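Local atomic coordinates of transcriptional regulator (Bacillus halodurans, PDB entry 1Z4E), a protein that has a GNAT fold and probably works as an acyltransferase that transfers groups other than amino-acyl groups, although it was named a transcriptional regulator. Residues L70-T75 against W84-E89. Numbering follows the deposited sequence.
Sequences LQVTFT and WRATIE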
# COMPACT_ATOMS: atom_id res chain seq x y z
N LEU A 70 -11.89 -6.05 6.53
CA LEU A 70 -10.75 -5.68 5.70
C LEU A 70 -10.54 -4.19 5.87
O LEU A 70 -11.42 -3.47 6.36
CB LEU A 70 -10.99 -6.01 4.21
CG LEU A 70 -12.06 -5.26 3.41
CD1 LEU A 70 -11.67 -3.80 3.20
CD2 LEU A 70 -12.24 -5.94 2.07
N GLN A 71 -9.35 -3.73 5.51
CA GLN A 71 -9.07 -2.30 5.57
C GLN A 71 -8.77 -1.92 4.13
O GLN A 71 -8.20 -2.71 3.38
CB GLN A 71 -7.85 -2.00 6.45
CG GLN A 71 -7.68 -0.49 6.70
CD GLN A 71 -6.54 -0.16 7.64
OE1 GLN A 71 -6.18 -0.96 8.51
NE2 GLN A 71 -5.97 1.03 7.50
N VAL A 72 -9.19 -0.73 3.73
CA VAL A 72 -8.93 -0.27 2.38
C VAL A 72 -8.47 1.18 2.46
O VAL A 72 -9.03 1.98 3.22
CB VAL A 72 -10.18 -0.43 1.48
CG1 VAL A 72 -11.31 0.45 2.00
CG2 VAL A 72 -9.83 -0.08 0.03
N THR A 73 -7.43 1.50 1.70
CA THR A 73 -6.86 2.84 1.68
C THR A 73 -6.81 3.36 0.24
O THR A 73 -6.33 2.67 -0.66
CB THR A 73 -5.43 2.84 2.25
OG1 THR A 73 -4.55 2.18 1.33
CG2 THR A 73 -5.38 2.09 3.56
N PHE A 74 -7.31 4.58 0.04
CA PHE A 74 -7.35 5.21 -1.27
C PHE A 74 -6.26 6.26 -1.27
O PHE A 74 -6.28 7.18 -0.45
CB PHE A 74 -8.72 5.86 -1.49
CG PHE A 74 -9.86 4.93 -1.22
CD1 PHE A 74 -10.16 3.89 -2.10
CD2 PHE A 74 -10.63 5.07 -0.07
CE1 PHE A 74 -11.20 3.00 -1.83
CE2 PHE A 74 -11.67 4.19 0.21
CZ PHE A 74 -11.96 3.15 -0.67
N THR A 75 -5.31 6.14 -2.20
CA THR A 75 -4.16 7.03 -2.24
C THR A 75 -3.78 7.53 -3.64
O THR A 75 -3.87 6.78 -4.61
CB THR A 75 -2.92 6.29 -1.65
OG1 THR A 75 -3.27 5.72 -0.39
CG2 THR A 75 -1.73 7.24 -1.48
N TRP A 84 -5.22 7.36 -8.80
CA TRP A 84 -5.40 7.00 -7.41
C TRP A 84 -5.49 5.47 -7.40
O TRP A 84 -5.99 4.87 -8.35
CB TRP A 84 -6.73 7.55 -6.88
CG TRP A 84 -6.67 8.94 -6.37
CD1 TRP A 84 -6.42 10.07 -7.10
CD2 TRP A 84 -6.90 9.37 -5.03
NE1 TRP A 84 -6.48 11.18 -6.28
CE2 TRP A 84 -6.77 10.78 -5.01
CE3 TRP A 84 -7.20 8.70 -3.83
CZ2 TRP A 84 -6.94 11.54 -3.84
CZ3 TRP A 84 -7.37 9.46 -2.67
CH2 TRP A 84 -7.23 10.86 -2.68
N ARG A 85 -5.00 4.84 -6.33
CA ARG A 85 -5.08 3.39 -6.21
C ARG A 85 -5.73 3.07 -4.88
O ARG A 85 -5.64 3.85 -3.93
CB ARG A 85 -3.69 2.75 -6.19
CG ARG A 85 -2.79 3.08 -7.36
CD ARG A 85 -1.53 2.24 -7.28
NE ARG A 85 -0.51 2.67 -8.23
CZ ARG A 85 0.62 2.01 -8.47
NH1 ARG A 85 0.87 0.88 -7.83
NH2 ARG A 85 1.50 2.50 -9.34
N ALA A 86 -6.40 1.93 -4.82
CA ALA A 86 -7.01 1.47 -3.59
C ALA A 86 -6.19 0.25 -3.16
O ALA A 86 -5.99 -0.67 -3.97
CB ALA A 86 -8.47 1.06 -3.82
N THR A 87 -5.71 0.25 -1.93
CA THR A 87 -4.95 -0.88 -1.41
C THR A 87 -5.77 -1.55 -0.31
O THR A 87 -6.19 -0.90 0.66
CB THR A 87 -3.59 -0.44 -0.79
OG1 THR A 87 -2.81 0.22 -1.79
CG2 THR A 87 -2.82 -1.65 -0.28
N ILE A 88 -6.03 -2.84 -0.49
CA ILE A 88 -6.78 -3.63 0.47
C ILE A 88 -5.77 -4.35 1.35
O ILE A 88 -4.77 -4.87 0.86
CB ILE A 88 -7.65 -4.68 -0.24
CG1 ILE A 88 -8.76 -3.98 -1.02
CG2 ILE A 88 -8.24 -5.65 0.79
CD1 ILE A 88 -9.65 -4.92 -1.80
N GLU A 89 -6.05 -4.38 2.66
CA GLU A 89 -5.14 -5.01 3.61
C GLU A 89 -5.87 -5.83 4.66
O GLU A 89 -6.91 -5.42 5.17
CB GLU A 89 -4.29 -3.94 4.30
CG GLU A 89 -3.38 -4.44 5.41
CD GLU A 89 -2.34 -5.44 4.92
OE1 GLU A 89 -1.75 -5.20 3.85
OE2 GLU A 89 -2.10 -6.45 5.61
O HOH W 1 -3.39 2.82 -2.23
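With CG anti to the carbonyl carbon (chi1 -86°), the indole of Trp84 swings across to the opposite strand, where one face of the ring system takes the carbonyl carbon of Thr75, set toward its rim. The six-membered ring runs on to Phe74, CZ3 coming 3.4 Å from Phe74 O and CE3 4.0 Å from Phe74 CB. The same choice of torsion in Phe74 (chi1 -51°) brings its ring against Ala86, whose CB lies 3.7 Å from Phe74 CD1. Replacing Trp84 by an alanine would probably uncover the backbone of Phe74 and Thr75 and leave Glu48 of the second subunit without the indole N-H that it accepts.

The strands are antiparallel and paired in regular register. Gln71, Thr73 and Thr75 form hydrogen-bonded pairs with Glu89, Thr87 and Arg85, two bonds each; Thr87 N donates to Thr73 O at 2.8 Å. Side chains alternate: Val72 meets Ile88 obliquely beside Phe74 and Ala86, while Thr73 and Thr87 stand side by side on the other face, OG1 of Thr73 being 3.5 Å from CB of Thr87. There a water donates to Arg85 O and shares a 2.7 Å hydrogen bond with Thr87 OG1, which also bonds Gln123.

These are central strands of the GNAT sheet, joined through helix 79-82. Helix 102-116 packs over the Leu70, Phe74 and Ala86 side, Glu89 reaches Arg85 of the second subunit in a salt bridge, and strands 55-62 and 119-127 continue the sheet beyond 65-76 and 84-93 respectively.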